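Local coordinates for protein L-Ribose isomerase (Acinetobacter, PDB 4Q0S) that isomerises the non-natural aldose L-ribose, most likely to its ketose, in a cobalt-containing cupin barrel that also takes up ribitol, at residues M74-S79 against C102-I107; M106-G111 against H199-P204; S125-L130 against D188-M193; G131-F136 against V209-R214. One frame throughout, in Å; residues are numbered along the deposited sequence.

Contact 1: M74-S79 against C102-I107; sequences MIIFES and CDKLMI. With RB0 (D-ribitol), chain C.
With chi1 at 72°, Met74 sends CG between its backbone N and carbonyl carbon, and a bend at chi3 then swings CE across to Met106, where it rests 3.7 Å from SD. Ile76 holds CG1 beside its own N (chi1 -62°), which lays this branch alongside Met106 CG and sets CG2 beside Lys104 CB, 3.7 Å away. The backbones beneath are antiparallel neighbours in one sheet of the cupin barrel. Ile75 with Ile107 and Phe77 with Leu105 are hydrogen-bonded pairs, each closed by two N-H...O bonds, among them Phe77 N to Leu105 O at 2.9 Å; Ile76 with Met106 and Glu78 with Lys104 are the non-hydrogen-bonded pairs between and beyond. One face of this ladder looks into the sugar pocket: Ile76 CD1 lies 3.7 Å from C2 of the bound ribitol, Met106 SD 4.0 Å from its C3, and Lys104 CD 3.6 Å from its O3. The other face carries Ile75, Phe77 and Ile107 against helix 19-35. There Ile107 CD1 reaches the edge of the Phe77 ring, 4.1 Å from CE2, and Ile75 CG2 covers one face near the rim. At the corner of the strand, Ser79 N donates to Asp103 O over 2.8 Å.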
# COMPACT_ATOMS: atom_id res chain seq x y z
N MET A 74 10.03 -17.11 -13.79
CA MET A 74 9.15 -16.27 -13.00
C MET A 74 8.98 -16.85 -11.62
O MET A 74 9.43 -17.97 -11.33
CB MET A 74 7.77 -16.21 -13.66
CG MET A 74 7.02 -17.53 -13.51
SD MET A 74 5.55 -17.66 -14.52
CE MET A 74 4.54 -16.39 -13.75
N ILE A 75 8.30 -16.09 -10.77
CA ILE A 75 8.03 -16.53 -9.41
C ILE A 75 6.52 -16.56 -9.22
O ILE A 75 5.81 -15.69 -9.71
CB ILE A 75 8.63 -15.55 -8.37
CG1 ILE A 75 10.15 -15.62 -8.43
CG2 ILE A 75 8.10 -15.88 -6.98
CD1 ILE A 75 10.82 -14.73 -7.42
N ILE A 76 6.04 -17.58 -8.51
CA ILE A 76 4.62 -17.69 -8.24
C ILE A 76 4.44 -18.07 -6.78
O ILE A 76 5.03 -19.04 -6.31
CB ILE A 76 3.93 -18.77 -9.10
CG1 ILE A 76 4.05 -18.42 -10.59
CG2 ILE A 76 2.46 -18.89 -8.71
CD1 ILE A 76 3.44 -19.47 -11.52
N PHE A 77 3.66 -17.27 -6.06
CA PHE A 77 3.36 -17.53 -4.66
C PHE A 77 1.87 -17.84 -4.67
O PHE A 77 1.04 -16.95 -4.86
CB PHE A 77 3.64 -16.31 -3.78
CG PHE A 77 5.10 -15.96 -3.67
CD1 PHE A 77 6.02 -16.88 -3.18
CD2 PHE A 77 5.55 -14.69 -4.03
CE1 PHE A 77 7.38 -16.53 -3.05
CE2 PHE A 77 6.89 -14.33 -3.90
CZ PHE A 77 7.81 -15.26 -3.41
N GLU A 78 1.54 -19.11 -4.49
CA GLU A 78 0.16 -19.56 -4.50
C GLU A 78 -0.48 -19.50 -3.11
O GLU A 78 -0.04 -20.18 -2.19
CB GLU A 78 0.12 -20.98 -5.06
CG GLU A 78 -1.22 -21.66 -5.06
CD GLU A 78 -1.13 -23.06 -5.65
OE1 GLU A 78 -1.13 -23.19 -6.89
OE2 GLU A 78 -1.04 -24.03 -4.87
N SER A 79 -1.51 -18.67 -2.96
CA SER A 79 -2.19 -18.52 -1.68
C SER A 79 -3.43 -19.40 -1.58
O SER A 79 -3.97 -19.63 -0.50
CB SER A 79 -2.60 -17.06 -1.44
OG SER A 79 -3.61 -16.65 -2.35
N CYS A 102 -8.11 -20.72 -7.70
CA CYS A 102 -6.67 -20.61 -7.52
C CYS A 102 -6.23 -19.14 -7.50
O CYS A 102 -6.41 -18.41 -8.49
CB CYS A 102 -5.95 -21.37 -8.63
SG CYS A 102 -4.15 -21.34 -8.50
N ASP A 103 -5.67 -18.71 -6.38
CA ASP A 103 -5.22 -17.33 -6.21
C ASP A 103 -3.71 -17.37 -6.02
O ASP A 103 -3.21 -18.09 -5.16
CB ASP A 103 -5.88 -16.70 -4.97
CG ASP A 103 -5.78 -15.18 -4.95
OD1 ASP A 103 -4.71 -14.63 -5.27
OD2 ASP A 103 -6.78 -14.52 -4.59
N LYS A 104 -2.98 -16.61 -6.83
CA LYS A 104 -1.53 -16.56 -6.71
C LYS A 104 -1.01 -15.19 -7.12
O LYS A 104 -1.69 -14.42 -7.79
CB LYS A 104 -0.87 -17.62 -7.60
CG LYS A 104 -0.92 -17.29 -9.09
CD LYS A 104 -1.63 -18.38 -9.89
CE LYS A 104 -3.11 -18.48 -9.51
NZ LYS A 104 -3.87 -19.43 -10.39
N LEU A 105 0.22 -14.90 -6.69
CA LEU A 105 0.88 -13.65 -7.02
C LEU A 105 2.03 -14.07 -7.93
O LEU A 105 2.76 -15.00 -7.61
CB LEU A 105 1.44 -12.99 -5.77
CG LEU A 105 1.98 -11.58 -6.01
CD1 LEU A 105 0.83 -10.67 -6.40
CD2 LEU A 105 2.67 -11.05 -4.75
N MET A 106 2.16 -13.41 -9.07
CA MET A 106 3.23 -13.75 -10.00
C MET A 106 4.17 -12.57 -10.16
O MET A 106 3.73 -11.43 -10.33
CB MET A 106 2.64 -14.16 -11.35
CG MET A 106 1.61 -15.28 -11.23
SD MET A 106 1.02 -15.92 -12.80
CE MET A 106 0.06 -14.57 -13.39
N ILE A 107 5.46 -12.85 -10.10
CA ILE A 107 6.45 -11.81 -10.23
C ILE A 107 7.39 -12.11 -11.39
O ILE A 107 8.09 -13.12 -11.40
CB ILE A 107 7.24 -11.63 -8.92
CG1 ILE A 107 6.26 -11.35 -7.78
CG2 ILE A 107 8.25 -10.49 -9.06
CD1 ILE A 107 6.92 -11.11 -6.44
C1 RB0 C . 2.40 -20.68 -15.31
O1 RB0 C . 3.42 -21.66 -15.14
C2 RB0 C . 1.34 -20.86 -14.25
O2 RB0 C . 0.57 -22.03 -14.52
C3 RB0 C . 0.43 -19.62 -14.17
O3 RB0 C . -0.41 -19.70 -13.02
C4 RB0 C . -0.42 -19.41 -15.42
O4 RB0 C . -0.55 -20.63 -16.13
C5 RB0 C . 0.20 -18.35 -16.32
O5 RB0 C . -0.68 -18.03 -17.40

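Contact 2: M106-G111 against H199-P204; sequences MIVHPG and HAFRCP. With CO (cobalt (II) ion), chain B; RB0 (D-ribitol), chain C.
Phe201 reaches across to Met106 and Val108 from a CB whose chi1 of 57° places CG between the backbone N and the carbonyl carbon. CB itself packs on the backbone of strand 132-137, close to Glu134. Farther out the two sides of the ring part company: CE1 takes Val108 CG2 at 3.8 Å, near the ring plane, whereas CE2 has O5 of the bound ribitol at its edge, 3.7 Å off and in plane. At the far end CZ meets Met106 CE at 3.7 Å. The two side chains cross at about a right angle, and Met106 SD lies 5.3 Å from the centroid of the Phe201 ring in an oblique Met-aromatic contact.

This is the interior of a cupin barrel, where strands 101-108 and 199-202 belong to different sheets and their side chains pack together between the sheets. The same strand that carries Phe201 supplies a metal ligand, His199, whose NE2 binds cobalt at 2.3 Å; His117, His119 and Glu124 are the other protein ligands, and ribitol O4 and O5 complete the six. His197 O accepts a hydrogen bond from His199 ND1, so that with cobalt on NE2 both ring nitrogens are held, which should fix the rotation of the imidazole.

Beyond the strands, Cys203 CB sits 3.3 Å from Val108 O and packs on Val108 CG1. Gly111 N donates to Cys203 O over 2.8 Å. Gly111 O and Arg202 NH1 share a water, while Arg202 NE is held by Glu134 in a salt bridge.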
# COMPACT_ATOMS: atom_id res chain seq x y z
N MET A 106 2.16 -13.41 -9.07
CA MET A 106 3.23 -13.75 -10.00
C MET A 106 4.17 -12.57 -10.16
O MET A 106 3.73 -11.43 -10.33
CB MET A 106 2.64 -14.16 -11.35
CG MET A 106 1.61 -15.28 -11.23
SD MET A 106 1.02 -15.92 -12.80
CE MET A 106 0.06 -14.57 -13.39
N ILE A 107 5.46 -12.85 -10.10
CA ILE A 107 6.45 -11.81 -10.23
C ILE A 107 7.39 -12.11 -11.39
O ILE A 107 8.09 -13.12 -11.40
CB ILE A 107 7.24 -11.63 -8.92
CG1 ILE A 107 6.26 -11.35 -7.78
CG2 ILE A 107 8.25 -10.49 -9.06
CD1 ILE A 107 6.92 -11.11 -6.44
N VAL A 108 7.40 -11.20 -12.35
CA VAL A 108 8.21 -11.32 -13.54
C VAL A 108 9.13 -10.11 -13.65
O VAL A 108 8.68 -8.96 -13.67
CB VAL A 108 7.31 -11.40 -14.79
CG1 VAL A 108 8.16 -11.49 -16.04
CG2 VAL A 108 6.38 -12.59 -14.68
N HIS A 109 10.43 -10.38 -13.72
CA HIS A 109 11.40 -9.30 -13.82
C HIS A 109 11.50 -8.77 -15.24
O HIS A 109 11.06 -9.42 -16.19
CB HIS A 109 12.75 -9.76 -13.27
CG HIS A 109 12.81 -9.75 -11.77
ND1 HIS A 109 12.07 -10.62 -10.99
CD2 HIS A 109 13.46 -8.94 -10.91
CE1 HIS A 109 12.26 -10.33 -9.72
NE2 HIS A 109 13.10 -9.32 -9.64
N PRO A 110 12.06 -7.57 -15.40
CA PRO A 110 12.21 -6.92 -16.70
C PRO A 110 12.77 -7.83 -17.80
O PRO A 110 13.83 -8.44 -17.63
CB PRO A 110 13.12 -5.73 -16.41
CG PRO A 110 12.82 -5.42 -14.96
CD PRO A 110 12.78 -6.80 -14.36
N GLY A 111 12.05 -7.90 -18.91
CA GLY A 111 12.48 -8.71 -20.04
C GLY A 111 12.13 -10.18 -19.96
O GLY A 111 12.07 -10.86 -20.98
N HIS A 199 -1.27 -18.47 -24.47
CA HIS A 199 -0.92 -17.19 -23.88
C HIS A 199 0.47 -17.20 -23.28
O HIS A 199 1.03 -18.24 -22.96
CB HIS A 199 -1.96 -16.77 -22.84
CG HIS A 199 -2.14 -17.74 -21.71
ND1 HIS A 199 -2.81 -18.94 -21.86
CD2 HIS A 199 -1.71 -17.71 -20.43
CE1 HIS A 199 -2.78 -19.60 -20.72
NE2 HIS A 199 -2.12 -18.88 -19.83
N ALA A 200 1.02 -15.99 -23.16
CA ALA A 200 2.33 -15.76 -22.60
C ALA A 200 2.34 -14.29 -22.20
O ALA A 200 1.49 -13.51 -22.64
CB ALA A 200 3.41 -16.02 -23.65
N PHE A 201 3.27 -13.91 -21.34
CA PHE A 201 3.36 -12.52 -20.93
C PHE A 201 4.73 -12.20 -20.39
O PHE A 201 5.46 -13.08 -19.94
CB PHE A 201 2.26 -12.20 -19.91
CG PHE A 201 2.29 -13.06 -18.67
CD1 PHE A 201 3.15 -12.77 -17.62
CD2 PHE A 201 1.42 -14.14 -18.54
CE1 PHE A 201 3.14 -13.54 -16.45
CE2 PHE A 201 1.40 -14.92 -17.38
CZ PHE A 201 2.27 -14.62 -16.33
N ARG A 202 5.09 -10.92 -20.45
CA ARG A 202 6.39 -10.49 -19.96
C ARG A 202 6.27 -9.12 -19.30
O ARG A 202 5.26 -8.43 -19.43
CB ARG A 202 7.39 -10.35 -21.11
CG ARG A 202 7.16 -9.09 -21.95
CD ARG A 202 8.34 -8.75 -22.87
NE ARG A 202 8.16 -7.44 -23.50
CZ ARG A 202 9.06 -6.85 -24.28
NH1 ARG A 202 10.22 -7.44 -24.53
NH2 ARG A 202 8.81 -5.65 -24.79
N CYS A 203 7.34 -8.76 -18.61
CA CYS A 203 7.47 -7.47 -17.97
C CYS A 203 8.34 -6.71 -18.97
O CYS A 203 9.34 -7.24 -19.45
CB CYS A 203 8.23 -7.61 -16.65
SG CYS A 203 8.69 -6.04 -15.89
N PRO A 204 7.95 -5.48 -19.34
CA PRO A 204 8.77 -4.72 -20.29
C PRO A 204 10.21 -4.67 -19.77
O PRO A 204 10.43 -4.52 -18.57
CB PRO A 204 8.10 -3.35 -20.30
CG PRO A 204 6.67 -3.67 -20.05
CD PRO A 204 6.74 -4.72 -18.96
CO CO B . -1.53 -19.99 -17.89
C1 RB0 C . 2.40 -20.68 -15.31
O1 RB0 C . 3.42 -21.66 -15.14
C2 RB0 C . 1.34 -20.86 -14.25
O2 RB0 C . 0.57 -22.03 -14.52
C3 RB0 C . 0.43 -19.62 -14.17
O3 RB0 C . -0.41 -19.70 -13.02
C4 RB0 C . -0.42 -19.41 -15.42
O4 RB0 C . -0.55 -20.63 -16.13
C5 RB0 C . 0.20 -18.35 -16.32
O5 RB0 C . -0.68 -18.03 -17.40
O HOH W 1 12.09 -9.48 -23.37

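Contact 3: S125-L130 against D188-M193; sequences SYEVVL and DPKFVM. With RB0 (D-ribitol), chain D.
Lys190 NZ is gripped from several directions: Glu127 OE1 forms a salt bridge with it at 2.7 Å, a water that also donates to Ser125 OG accepts from it, and Asp103 of the second subunit adds another salt bridge. The lysine reaches this site through a bend at chi2 (-88°), and OE1 meets it with the anti lone pair, away from OE2. Since Glu127 OE1 also pairs with Arg214 of the second subunit, these charges tie this edge of the cupin barrel sheet to the second subunit.

Strands 124-130 and 191-193 run antiparallel, and Tyr126 with Phe191 is a hydrogen-bonded pair; Phe191 N donates to Tyr126 O over 3.1 Å. The two side chains cross obliquely, Tyr126 CD2 lying 3.9 Å from Phe191 CD2. Farther along, Tyr126 OH lies 3.5 Å from Met193 CB and hydrogen-bonds to Glu124, a cobalt ligand, so it probably steadies that carboxylate.

A second ribitol, distinct from the one on the metal, binds along strand 191-193. Its C5 sits over one face of Phe191, offset toward the rim. Val192 N donates to O4 at 2.8 Å, and ribitol O5 donates to Val192 O at 2.6 Å.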
# COMPACT_ATOMS: atom_id res chain seq x y z
N SER A 125 -7.55 -15.01 -14.97
CA SER A 125 -7.92 -13.60 -14.97
C SER A 125 -6.70 -12.89 -14.38
O SER A 125 -6.07 -13.41 -13.45
CB SER A 125 -9.16 -13.34 -14.11
OG SER A 125 -8.85 -13.37 -12.72
N TYR A 126 -6.37 -11.72 -14.92
CA TYR A 126 -5.20 -10.99 -14.45
C TYR A 126 -5.52 -9.63 -13.86
O TYR A 126 -6.37 -8.90 -14.35
CB TYR A 126 -4.19 -10.76 -15.58
CG TYR A 126 -3.89 -11.98 -16.41
CD1 TYR A 126 -3.50 -13.17 -15.82
CD2 TYR A 126 -4.00 -11.94 -17.80
CE1 TYR A 126 -3.21 -14.30 -16.58
CE2 TYR A 126 -3.72 -13.05 -18.58
CZ TYR A 126 -3.33 -14.23 -17.97
OH TYR A 126 -3.07 -15.35 -18.73
N GLU A 127 -4.78 -9.28 -12.81
CA GLU A 127 -4.90 -8.00 -12.14
C GLU A 127 -3.46 -7.54 -11.91
O GLU A 127 -2.73 -8.16 -11.14
CB GLU A 127 -5.61 -8.17 -10.79
CG GLU A 127 -5.75 -6.88 -9.99
CD GLU A 127 -6.08 -7.14 -8.53
OE1 GLU A 127 -6.97 -7.96 -8.24
OE2 GLU A 127 -5.45 -6.50 -7.66
N VAL A 128 -3.04 -6.48 -12.59
CA VAL A 128 -1.68 -5.99 -12.41
C VAL A 128 -1.62 -5.18 -11.11
O VAL A 128 -2.44 -4.29 -10.89
CB VAL A 128 -1.23 -5.11 -13.60
CG1 VAL A 128 0.15 -4.49 -13.31
CG2 VAL A 128 -1.16 -5.95 -14.88
N VAL A 129 -0.66 -5.50 -10.26
CA VAL A 129 -0.51 -4.81 -8.99
C VAL A 129 0.60 -3.78 -9.08
O VAL A 129 0.48 -2.67 -8.54
CB VAL A 129 -0.19 -5.81 -7.85
CG1 VAL A 129 -0.12 -5.08 -6.51
CG2 VAL A 129 -1.25 -6.90 -7.82
N LEU A 130 1.68 -4.14 -9.76
CA LEU A 130 2.82 -3.26 -9.93
C LEU A 130 3.46 -3.49 -11.29
O LEU A 130 3.52 -4.63 -11.76
CB LEU A 130 3.86 -3.52 -8.83
CG LEU A 130 5.01 -2.51 -8.75
CD1 LEU A 130 4.47 -1.23 -8.14
CD2 LEU A 130 6.15 -3.07 -7.92
N ASP A 188 -6.67 -1.40 -14.24
CA ASP A 188 -7.45 -1.80 -15.40
C ASP A 188 -8.51 -2.83 -15.05
O ASP A 188 -8.46 -3.45 -13.99
CB ASP A 188 -6.57 -2.41 -16.49
CG ASP A 188 -5.72 -1.38 -17.20
OD1 ASP A 188 -6.07 -0.18 -17.16
OD2 ASP A 188 -4.70 -1.78 -17.80
N PRO A 189 -9.50 -3.01 -15.94
CA PRO A 189 -10.53 -4.00 -15.66
C PRO A 189 -9.82 -5.35 -15.59
O PRO A 189 -8.76 -5.53 -16.21
CB PRO A 189 -11.44 -3.91 -16.89
CG PRO A 189 -11.26 -2.48 -17.34
CD PRO A 189 -9.78 -2.28 -17.19
N LYS A 190 -10.36 -6.29 -14.82
CA LYS A 190 -9.77 -7.63 -14.73
C LYS A 190 -9.72 -8.20 -16.15
O LYS A 190 -10.65 -8.00 -16.93
CB LYS A 190 -10.64 -8.52 -13.84
CG LYS A 190 -10.55 -8.22 -12.35
CD LYS A 190 -9.41 -9.00 -11.71
CE LYS A 190 -9.47 -8.92 -10.19
NZ LYS A 190 -8.42 -9.76 -9.55
N PHE A 191 -8.65 -8.92 -16.47
CA PHE A 191 -8.49 -9.49 -17.81
C PHE A 191 -8.63 -11.00 -17.80
O PHE A 191 -7.86 -11.70 -17.13
CB PHE A 191 -7.12 -9.13 -18.38
CG PHE A 191 -7.01 -9.38 -19.85
CD1 PHE A 191 -7.31 -8.38 -20.77
CD2 PHE A 191 -6.62 -10.64 -20.34
CE1 PHE A 191 -7.23 -8.62 -22.15
CE2 PHE A 191 -6.54 -10.89 -21.70
CZ PHE A 191 -6.85 -9.87 -22.61
N VAL A 192 -9.59 -11.51 -18.56
CA VAL A 192 -9.85 -12.95 -18.63
C VAL A 192 -9.14 -13.69 -19.76
O VAL A 192 -9.22 -13.31 -20.93
CB VAL A 192 -11.38 -13.23 -18.75
CG1 VAL A 192 -11.63 -14.73 -18.91
CG2 VAL A 192 -12.09 -12.71 -17.51
N MET A 193 -8.45 -14.77 -19.40
CA MET A 193 -7.77 -15.60 -20.39
C MET A 193 -8.51 -16.93 -20.32
O MET A 193 -8.26 -17.74 -19.42
CB MET A 193 -6.30 -15.79 -20.02
CG MET A 193 -5.50 -16.65 -21.01
SD MET A 193 -5.51 -15.98 -22.70
CE MET A 193 -4.72 -14.35 -22.46
C1 RB0 D . -13.00 -6.90 -20.35
O1 RB0 D . -13.45 -5.94 -19.42
C2 RB0 D . -11.49 -7.00 -20.26
O2 RB0 D . -10.93 -5.71 -20.45
C3 RB0 D . -10.95 -7.96 -21.33
O3 RB0 D . -11.28 -7.48 -22.62
C4 RB0 D . -11.46 -9.39 -21.17
O4 RB0 D . -11.36 -9.79 -19.81
C5 RB0 D . -10.64 -10.32 -22.05
O5 RB0 D . -11.03 -11.66 -21.85
O HOH W 2 -7.06 -11.37 -11.24
O HOH W 3 -6.11 -6.55 -15.86

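Contact 4: G131-F136 against V209-R214; sequences GEMEVF and VPLVVR
Two strands from opposing sheets of the cupin barrel meet here through apolar side chains, near the turn by which the chain passes from strand 124-130 into strand 132-137. Strands 132-136 and 211-214 cross at 76° with their axes no closer than 6.8 Å, and side chains rather than paired backbones make the contact between them. Leu211, Gly131 and Met133 share most of the packing. Met133 sets CG anti to its N (chi1 176°) and runs on extended, which carries the thioether past Leu211 to Val213. On the way, CB meets Leu211 CD2 at 3.7 Å, the two side chains crossing at a slant; at the far end SD touches Val213 CG2 at 3.9 Å, here at about a right angle. Further side chains of the same two sheets surround the methionine: Tyr126 and Val128 from the sheet of strand 211-217, Leu184 and Phe201 from its own.

The second methyl of Leu211, CD1, lies against the backbone, 3.5 Å from Glu132 O. That carbonyl oxygen is buried by the contact and has no polar partner in the model. The carboxylate of Glu132 forms a salt bridge with Arg183, while Glu134 is joined to Arg202. At the turn Gly131 takes a positive phi of 80°, readily adopted by glycine, and its CA packs directly on the other chain segment, with Val209 CG2 3.8 Å from Gly131 CA.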
# COMPACT_ATOMS: atom_id res chain seq x y z
N GLY A 131 3.92 -2.42 -11.92
CA GLY A 131 4.54 -2.55 -13.23
C GLY A 131 3.47 -2.66 -14.30
O GLY A 131 2.33 -2.25 -14.10
N GLU A 132 3.84 -3.20 -15.46
CA GLU A 132 2.90 -3.35 -16.56
C GLU A 132 3.07 -4.73 -17.14
O GLU A 132 4.17 -5.27 -17.15
CB GLU A 132 3.13 -2.28 -17.63
CG GLU A 132 3.17 -0.87 -17.07
CD GLU A 132 2.69 0.19 -18.05
OE1 GLU A 132 2.85 0.01 -19.28
OE2 GLU A 132 2.15 1.21 -17.58
N MET A 133 1.97 -5.29 -17.61
CA MET A 133 2.00 -6.63 -18.15
C MET A 133 1.69 -6.67 -19.63
O MET A 133 0.65 -6.19 -20.08
CB MET A 133 1.00 -7.48 -17.37
CG MET A 133 0.84 -8.90 -17.85
SD MET A 133 -0.57 -9.63 -17.01
CE MET A 133 -0.10 -11.39 -16.99
N GLU A 134 2.62 -7.24 -20.40
CA GLU A 134 2.42 -7.37 -21.83
C GLU A 134 2.04 -8.81 -22.09
O GLU A 134 2.84 -9.74 -21.91
CB GLU A 134 3.69 -6.98 -22.59
CG GLU A 134 3.93 -5.48 -22.60
CD GLU A 134 5.07 -5.05 -23.51
OE1 GLU A 134 4.83 -4.16 -24.36
OE2 GLU A 134 6.18 -5.58 -23.39
N VAL A 135 0.79 -8.99 -22.50
CA VAL A 135 0.24 -10.31 -22.78
C VAL A 135 0.19 -10.58 -24.27
O VAL A 135 -0.21 -9.74 -25.07
CB VAL A 135 -1.20 -10.44 -22.20
CG1 VAL A 135 -1.67 -11.89 -22.28
CG2 VAL A 135 -1.22 -9.95 -20.75
N PHE A 136 0.63 -11.78 -24.64
CA PHE A 136 0.62 -12.21 -26.03
C PHE A 136 -0.29 -13.43 -26.00
O PHE A 136 -0.16 -14.29 -25.12
CB PHE A 136 2.05 -12.61 -26.45
CG PHE A 136 3.08 -11.56 -26.12
CD1 PHE A 136 3.23 -10.43 -26.91
CD2 PHE A 136 3.87 -11.69 -24.98
CE1 PHE A 136 4.15 -9.43 -26.57
CE2 PHE A 136 4.79 -10.70 -24.63
CZ PHE A 136 4.93 -9.57 -25.43
N VAL A 209 10.56 -1.60 -12.18
CA VAL A 209 10.08 -2.51 -11.14
C VAL A 209 9.68 -3.84 -11.74
O VAL A 209 9.40 -3.94 -12.93
CB VAL A 209 8.85 -1.94 -10.38
CG1 VAL A 209 9.22 -0.64 -9.69
CG2 VAL A 209 7.67 -1.75 -11.32
N PRO A 210 9.67 -4.90 -10.92
CA PRO A 210 9.28 -6.21 -11.46
C PRO A 210 7.78 -6.14 -11.72
O PRO A 210 7.07 -5.36 -11.10
CB PRO A 210 9.58 -7.17 -10.31
CG PRO A 210 10.57 -6.42 -9.45
CD PRO A 210 10.07 -5.01 -9.51
N LEU A 211 7.30 -6.94 -12.67
CA LEU A 211 5.87 -6.99 -12.93
C LEU A 211 5.30 -7.86 -11.82
O LEU A 211 5.79 -8.96 -11.56
CB LEU A 211 5.60 -7.65 -14.29
CG LEU A 211 4.17 -8.18 -14.45
CD1 LEU A 211 3.18 -7.03 -14.31
CD2 LEU A 211 4.01 -8.87 -15.82
N VAL A 212 4.27 -7.36 -11.14
CA VAL A 212 3.63 -8.13 -10.09
C VAL A 212 2.17 -8.24 -10.49
O VAL A 212 1.48 -7.23 -10.67
CB VAL A 212 3.75 -7.43 -8.70
CG1 VAL A 212 3.13 -8.33 -7.61
CG2 VAL A 212 5.20 -7.17 -8.38
N VAL A 213 1.69 -9.47 -10.63
CA VAL A 213 0.31 -9.70 -11.05
C VAL A 213 -0.42 -10.69 -10.16
O VAL A 213 0.12 -11.73 -9.77
CB VAL A 213 0.26 -10.26 -12.50
CG1 VAL A 213 -1.21 -10.40 -12.96
CG2 VAL A 213 1.02 -9.34 -13.44
N ARG A 214 -1.66 -10.37 -9.85
CA ARG A 214 -2.48 -11.25 -9.04
C ARG A 214 -3.32 -12.08 -10.01
O ARG A 214 -4.06 -11.53 -10.83
CB ARG A 214 -3.37 -10.41 -8.12
CG ARG A 214 -4.26 -11.21 -7.20
CD ARG A 214 -5.16 -10.27 -6.40
NE ARG A 214 -4.47 -9.59 -5.30
CZ ARG A 214 -4.56 -9.96 -4.03
NH1 ARG A 214 -3.90 -9.29 -3.09
NH2 ARG A 214 -5.32 -10.99 -3.69

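Overall arrangement
The four contacts follow the two sheets of a cupin barrel. Contacts 1 and 3 each join antiparallel neighbours of the six-stranded sheet, their centres 13 Å apart, whereas contacts 2 and 4 pack one sheet on the other and have centres about 5 Å apart. Strand 101-108 serves contacts 1 and 2. Between it and strand 124-130 runs strand 211-217, which brings contact 4 into touch with contacts 1 and 3. Along the chain contact 1 closes before contacts 3 and 4 open, and contact 4 alternates with both 2 and 3. Contacts 1 and 2 share Met106 beside the cobalt-bound ribitol, contact 2 adding His199 and Phe201 from the other sheet; contacts 1 and 3 both touch the second subunit, and contact 3 also binds a second ribitol.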